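Long-range contacts in programmed Cell Death Protein 5 Homolog (Leishmania major, PDB 6VMT), which belongs to the PDCD5 family of small helical proteins and may bind DNA, a role that remains tentative for this parasite homologue: residues N38-F43 against H69-V74; R49-R54 against T87-L92. All blocks are in the same frame, centred on the assembly; numbering follows the deposited sequence.

Contact 1: residues N38-F43 against H69-V74; sequences NMLRAF and HIIQAV
Phe43 and Val74 meet through complementary first torsions. The Phe43 ring stands beside its own backbone N (chi1 -70°), while Val74 sends CG1 anti to its N (chi1 180°), which sets this methyl over the middle of the ring. The result is a CH-pi contact, with Val74 CG1 3.6 Å from the Phe43 ring centroid and almost exactly on the ring normal. A branched valine suits the place because a compact methyl can settle on the ring without a long chain to steer. The opposite face of the ring lies against its own helix, where Met39 O sits 2.9 Å above the plane of the Phe43 ring, toward the rim. At the ring edge, Phe43 CE2 comes within 4.1 Å of Ile71 CA, so the aromatic group reaches the partner backbone itself. Ile70 supports its base, CG2 lying 4.2 Å from Phe43 CB. The two branches of Ile71 part toward Met39 and Leu40: CG2 is 4.1 Å from Met39 SD, the two side chains crossing nearly at right angles, and CG1 is 4.2 Å from Leu40 CD2. The extended, unbranched methionine lies at the more open margin, whereas Leu40 and Ile70 are buried. The axes of the two short helical segments approach to 10.5 Å and cross at 70°. Beyond the pair, Val74 also touches Pro81, Ile70 touches Met79, and the Phe43 backbone is hydrogen-bonded to that of Val83. This steep helix-helix crossing packs the C-terminal end of helix 12-43 against helix 46-75, consistent with the all-helical PDCD5 fold.

Contact 2: residues R49-R54 against T87-L92; sequences RERLKR and TVRELL
Arg89 CB lies 3.8 Å above one face of the Arg51 guanidinium, toward its rim, and Arg54 NH2 lies 3.5 Å from the opposite face, over the centre. Arg51 NH2 in turn reaches the edge of the Arg54 guanidinium, in its plane. The Arg51 and Arg89 guanidinium planes are turned 46° apart, with Arg51 NH1 and Arg89 NH1 4.7 Å from each other. Asp85 brings a negative charge to this cluster through a salt bridge from its OD1 to Arg51 NE, which would be expected to ease the crowding of like charges. Arginine suits this margin because its methylene groups can pack against apolar side chains while the charged guanidinium stays at the edge. Arg51 CG packs 3.9 Å from Leu92 CD1, and Arg51 CD lies 3.8 Å from Val88 CG1; the bend at chi3 (-76°) then turns the head across Arg89. Val88 CG1 also meets Leu52 CG at 3.8 Å, so one methyl touches two consecutive residues, Arg51 and Leu52. Deeper still, Leu52 CD2 and Leu92 CD2 approach to 4.3 Å; branched aliphatic groups suit this buried layer, where they meet one another's methyls. Segments 49-54 and 87-92 run in nearly the same direction, 28° apart. On the inner side, the later part of the 46-75 range completes the packing: Val66 touches both Leu52 and Leu91, and Glu67 also meets Leu52.

How the contacts relate
The centres of contact 1 and contact 2 lie 13 Å apart, and both draw on helix 46-75. Contact 1 joins its C-terminal part to the end of helix 12-43; contact 2 joins its N-terminal part to helix 85-103. Along the chain the segments alternate, 38-43, 49-54, 69-74 and 87-92, so the two pairings interlock rather than nest. They also touch directly, Ile70 CG1 lying 3.9 Å from Leu91 CD1. Because the range 46-75 reverses direction between segments 49-54 and 69-74, its two ends can serve different partners, joining helix 85-103 and the C-terminal end of helix 12-43 to this range, while the earlier part of helix 12-43 projects away.

Contact 1: residues N38-F43 against H69-V74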
loop_
_atom_site.group_PDB
_atom_site.type_symbol
_atom_site.label_atom_id
_atom_site.label_comp_id
_atom_site.label_asym_id
_atom_site.label_seq_id
_atom_site.Cartn_x
_atom_site.Cartn_y
_atom_site.Cartn_z
ATOM N N ASN A 38 2.162 9.351 0.160
ATOM C CA ASN A 38 3.149 10.288 -0.424
ATOM C C ASN A 38 3.981 9.544 -1.462
ATOM O O ASN A 38 4.228 10.079 -2.537
ATOM C CB ASN A 38 4.073 10.892 0.633
ATOM C CG ASN A 38 3.397 11.935 1.493
ATOM O OD1 ASN A 38 2.236 12.285 1.278
ATOM N ND2 ASN A 38 4.120 12.413 2.488
ATOM N N MET A 39 4.443 8.357 -1.117
ATOM C CA MET A 39 5.300 7.548 -2.005
ATOM C C MET A 39 4.556 7.342 -3.330
ATOM O O MET A 39 5.156 7.570 -4.365
ATOM C CB MET A 39 5.639 6.234 -1.309
ATOM C CG MET A 39 6.714 6.362 -0.272
ATOM S SD MET A 39 7.251 4.703 0.236
ATOM C CE MET A 39 8.358 4.918 1.635
ATOM N N LEU A 40 3.259 7.061 -3.309
ATOM C CA LEU A 40 2.439 6.874 -4.538
ATOM C C LEU A 40 2.164 8.188 -5.241
ATOM O O LEU A 40 2.064 8.145 -6.457
ATOM C CB LEU A 40 1.097 6.228 -4.200
ATOM C CG LEU A 40 1.157 4.777 -3.749
ATOM C CD1 LEU A 40 -0.229 4.300 -3.370
ATOM C CD2 LEU A 40 1.732 3.894 -4.845
ATOM N N ARG A 41 1.962 9.297 -4.534
ATOM C CA ARG A 41 1.742 10.618 -5.199
ATOM C C ARG A 41 2.936 10.898 -6.115
ATOM O O ARG A 41 2.712 11.337 -7.237
ATOM C CB ARG A 41 1.612 11.780 -4.208
ATOM C CG ARG A 41 0.234 11.965 -3.590
ATOM C CD ARG A 41 0.281 12.687 -2.243
ATOM N NE ARG A 41 -0.928 13.458 -1.987
ATOM C CZ ARG A 41 -1.226 14.624 -2.569
ATOM N NH1 ARG A 41 -0.398 15.173 -3.449
ATOM N NH2 ARG A 41 -2.360 15.237 -2.269
ATOM N N ALA A 42 4.150 10.592 -5.645
ATOM C CA ALA A 42 5.449 10.919 -6.280
ATOM C C ALA A 42 5.778 9.961 -7.426
ATOM O O ALA A 42 6.479 10.398 -8.377
ATOM C CB ALA A 42 6.531 10.844 -5.242
ATOM N N PHE A 43 5.361 8.702 -7.274
ATOM C CA PHE A 43 5.809 7.543 -8.084
ATOM C C PHE A 43 4.842 7.323 -9.238
ATOM O O PHE A 43 5.295 6.993 -10.356
ATOM C CB PHE A 43 5.870 6.261 -7.251
ATOM C CG PHE A 43 6.965 6.200 -6.210
ATOM C CD1 PHE A 43 7.876 7.231 -6.055
ATOM C CD2 PHE A 43 7.108 5.081 -5.411
ATOM C CE1 PHE A 43 8.891 7.142 -5.118
ATOM C CE2 PHE A 43 8.135 4.986 -4.489
ATOM C CZ PHE A 43 9.020 6.020 -4.337
ATOM N N HIS A 69 4.339 -3.472 -5.490
ATOM C CA HIS A 69 5.345 -3.741 -6.537
ATOM C C HIS A 69 5.932 -2.414 -7.001
ATOM O O HIS A 69 7.154 -2.329 -7.096
ATOM C CB HIS A 69 4.744 -4.488 -7.722
ATOM C CG HIS A 69 5.732 -4.709 -8.817
ATOM N ND1 HIS A 69 6.735 -5.672 -8.734
ATOM C CD2 HIS A 69 5.911 -4.072 -9.986
ATOM C CE1 HIS A 69 7.467 -5.630 -9.823
ATOM N NE2 HIS A 69 6.977 -4.651 -10.602
ATOM N N ILE A 70 5.085 -1.439 -7.321
ATOM C CA ILE A 70 5.547 -0.121 -7.845
ATOM C C ILE A 70 6.519 0.468 -6.832
ATOM O O ILE A 70 7.564 0.929 -7.221
ATOM C CB ILE A 70 4.370 0.823 -8.064
ATOM C CG1 ILE A 70 3.538 0.413 -9.273
ATOM C CG2 ILE A 70 4.861 2.251 -8.156
ATOM C CD1 ILE A 70 2.198 1.063 -9.325
ATOM N N ILE A 71 6.178 0.419 -5.558
ATOM C CA ILE A 71 7.025 1.031 -4.512
ATOM C C ILE A 71 8.356 0.296 -4.458
ATOM O O ILE A 71 9.384 0.973 -4.556
ATOM C CB ILE A 71 6.306 0.980 -3.174
ATOM C CG1 ILE A 71 5.081 1.877 -3.210
ATOM C CG2 ILE A 71 7.264 1.344 -2.061
ATOM C CD1 ILE A 71 4.282 1.814 -1.951
ATOM N N GLN A 72 8.364 -1.019 -4.253
ATOM C CA GLN A 72 9.656 -1.757 -4.152
ATOM C C GLN A 72 10.457 -1.463 -5.420
ATOM O O GLN A 72 11.648 -1.230 -5.301
ATOM C CB GLN A 72 9.487 -3.257 -3.847
ATOM C CG GLN A 72 8.960 -4.120 -4.989
ATOM C CD GLN A 72 9.974 -4.661 -5.983
ATOM O OE1 GLN A 72 11.128 -4.932 -5.661
ATOM N NE2 GLN A 72 9.537 -4.857 -7.220
ATOM N N ALA A 73 9.803 -1.377 -6.581
ATOM C CA ALA A 73 10.437 -1.280 -7.913
ATOM C C ALA A 73 11.082 0.085 -8.130
ATOM O O ALA A 73 12.207 0.142 -8.607
ATOM C CB ALA A 73 9.380 -1.502 -8.941
ATOM N N VAL A 74 10.328 1.153 -7.908
ATOM C CA VAL A 74 10.819 2.552 -8.022
ATOM C C VAL A 74 11.926 2.767 -6.961
ATOM O O VAL A 74 13.082 3.140 -7.304
ATOM C CB VAL A 74 9.636 3.518 -7.873
ATOM C CG1 VAL A 74 10.069 4.958 -7.971
ATOM C CG2 VAL A 74 8.561 3.257 -8.907
#

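Contact 2: residues R49-R54 against T87-L92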
loop_
_atom_site.group_PDB
_atom_site.type_symbol
_atom_site.label_atom_id
_atom_site.label_comp_id
_atom_site.label_asym_id
_atom_site.label_seq_id
_atom_site.Cartn_x
_atom_site.Cartn_y
_atom_site.Cartn_z
ATOM N N ARG A 49 -3.411 6.695 -10.462
ATOM C CA ARG A 49 -3.696 6.655 -9.011
ATOM C C ARG A 49 -5.201 6.521 -8.764
ATOM O O ARG A 49 -5.559 5.764 -7.842
ATOM C CB ARG A 49 -3.112 7.890 -8.331
ATOM C CG ARG A 49 -2.015 7.557 -7.337
ATOM C CD ARG A 49 -0.901 8.571 -7.331
ATOM N NE ARG A 49 -1.417 9.895 -7.060
ATOM C CZ ARG A 49 -1.142 10.983 -7.766
ATOM N NH1 ARG A 49 -0.318 10.935 -8.803
ATOM N NH2 ARG A 49 -1.695 12.132 -7.410
ATOM N N GLU A 50 -6.036 7.210 -9.543
ATOM C CA GLU A 50 -7.515 7.018 -9.530
ATOM C C GLU A 50 -7.843 5.558 -9.872
ATOM O O GLU A 50 -8.563 4.876 -9.102
ATOM C CB GLU A 50 -8.187 7.962 -10.526
ATOM C CG GLU A 50 -7.960 9.422 -10.184
ATOM C CD GLU A 50 -8.671 10.418 -11.080
ATOM O OE1 GLU A 50 -9.788 10.101 -11.543
ATOM O OE2 GLU A 50 -8.100 11.506 -11.310
ATOM N N ARG A 51 -7.315 5.098 -10.994
ATOM C CA ARG A 51 -7.530 3.729 -11.503
ATOM C C ARG A 51 -7.288 2.742 -10.368
ATOM O O ARG A 51 -8.081 1.811 -10.214
ATOM C CB ARG A 51 -6.600 3.465 -12.687
ATOM C CG ARG A 51 -6.686 2.043 -13.216
ATOM C CD ARG A 51 -5.780 1.799 -14.402
ATOM N NE ARG A 51 -6.312 2.374 -15.627
ATOM C CZ ARG A 51 -7.278 1.844 -16.366
ATOM N NH1 ARG A 51 -7.856 0.709 -16.015
ATOM N NH2 ARG A 51 -7.668 2.464 -17.461
ATOM N N LEU A 52 -6.228 2.929 -9.598
ATOM C CA LEU A 52 -5.815 1.944 -8.565
ATOM C C LEU A 52 -6.845 1.919 -7.434
ATOM O O LEU A 52 -7.087 0.829 -6.881
ATOM C CB LEU A 52 -4.437 2.342 -8.033
ATOM C CG LEU A 52 -3.237 1.689 -8.700
ATOM C CD1 LEU A 52 -1.969 2.320 -8.159
ATOM C CD2 LEU A 52 -3.225 0.186 -8.454
ATOM N N LYS A 53 -7.377 3.088 -7.068
ATOM C CA LYS A 53 -8.368 3.234 -5.974
ATOM C C LYS A 53 -9.716 2.770 -6.524
ATOM O O LYS A 53 -10.424 2.024 -5.825
ATOM C CB LYS A 53 -8.356 4.669 -5.439
ATOM C CG LYS A 53 -7.025 5.076 -4.814
ATOM C CD LYS A 53 -7.121 6.138 -3.735
ATOM C CE LYS A 53 -5.865 6.242 -2.894
ATOM N NZ LYS A 53 -6.046 7.197 -1.777
ATOM N N ARG A 54 -10.005 3.119 -7.775
ATOM C CA ARG A 54 -11.225 2.659 -8.483
ATOM C C ARG A 54 -11.337 1.131 -8.436
ATOM O O ARG A 54 -12.453 0.652 -8.232
ATOM C CB ARG A 54 -11.195 3.121 -9.937
ATOM C CG ARG A 54 -12.556 3.497 -10.488
ATOM C CD ARG A 54 -12.312 4.221 -11.789
ATOM N NE ARG A 54 -11.588 3.373 -12.725
ATOM C CZ ARG A 54 -10.838 3.821 -13.725
ATOM N NH1 ARG A 54 -10.698 5.120 -13.910
ATOM N NH2 ARG A 54 -10.212 2.982 -14.534
ATOM N N THR A 87 0.900 1.790 -17.753
ATOM C CA THR A 87 1.717 0.782 -17.016
ATOM C C THR A 87 0.926 0.230 -15.829
ATOM O O THR A 87 1.045 -0.979 -15.550
ATOM C CB THR A 87 3.051 1.347 -16.518
ATOM O OG1 THR A 87 3.777 1.992 -17.567
ATOM C CG2 THR A 87 3.933 0.262 -15.955
ATOM N N VAL A 88 0.152 1.069 -15.139
ATOM C CA VAL A 88 -0.731 0.602 -14.033
ATOM C C VAL A 88 -1.685 -0.456 -14.599
ATOM O O VAL A 88 -1.671 -1.607 -14.107
ATOM C CB VAL A 88 -1.492 1.775 -13.396
ATOM C CG1 VAL A 88 -2.595 1.298 -12.467
ATOM C CG2 VAL A 88 -0.548 2.712 -12.661
ATOM N N ARG A 89 -2.461 -0.077 -15.614
ATOM C CA ARG A 89 -3.468 -0.953 -16.280
ATOM C C ARG A 89 -2.796 -2.279 -16.636
ATOM O O ARG A 89 -3.310 -3.316 -16.245
ATOM C CB ARG A 89 -4.073 -0.197 -17.463
ATOM C CG ARG A 89 -4.244 -1.013 -18.730
ATOM C CD ARG A 89 -5.208 -0.397 -19.730
ATOM N NE ARG A 89 -5.650 -1.444 -20.651
ATOM C CZ ARG A 89 -6.436 -2.495 -20.343
ATOM N NH1 ARG A 89 -6.919 -2.677 -19.124
ATOM N NH2 ARG A 89 -6.746 -3.376 -21.276
ATOM N N GLU A 90 -1.627 -2.230 -17.260
ATOM C CA GLU A 90 -0.803 -3.424 -17.613
ATOM C C GLU A 90 -0.585 -4.270 -16.358
ATOM O O GLU A 90 -0.965 -5.438 -16.385
ATOM C CB GLU A 90 0.508 -2.967 -18.258
ATOM C CG GLU A 90 1.258 -4.027 -19.046
ATOM C CD GLU A 90 2.409 -3.458 -19.882
ATOM O OE1 GLU A 90 3.219 -2.686 -19.322
ATOM O OE2 GLU A 90 2.498 -3.765 -21.105
ATOM N N LEU A 91 -0.055 -3.685 -15.273
ATOM C CA LEU A 91 0.253 -4.409 -13.999
ATOM C C LEU A 91 -1.036 -4.994 -13.406
ATOM O O LEU A 91 -1.038 -6.189 -13.068
ATOM C CB LEU A 91 0.922 -3.467 -12.996
ATOM C CG LEU A 91 2.333 -2.959 -13.308
ATOM C CD1 LEU A 91 2.836 -2.119 -12.160
ATOM C CD2 LEU A 91 3.311 -4.082 -13.539
ATOM N N LEU A 92 -2.120 -4.225 -13.314
ATOM C CA LEU A 92 -3.418 -4.757 -12.788
ATOM C C LEU A 92 -3.883 -6.007 -13.560
ATOM O O LEU A 92 -4.335 -6.967 -12.944
ATOM C CB LEU A 92 -4.464 -3.660 -12.899
ATOM C CG LEU A 92 -4.417 -2.617 -11.790
ATOM C CD1 LEU A 92 -5.372 -1.489 -12.081
ATOM C CD2 LEU A 92 -4.768 -3.226 -10.470
#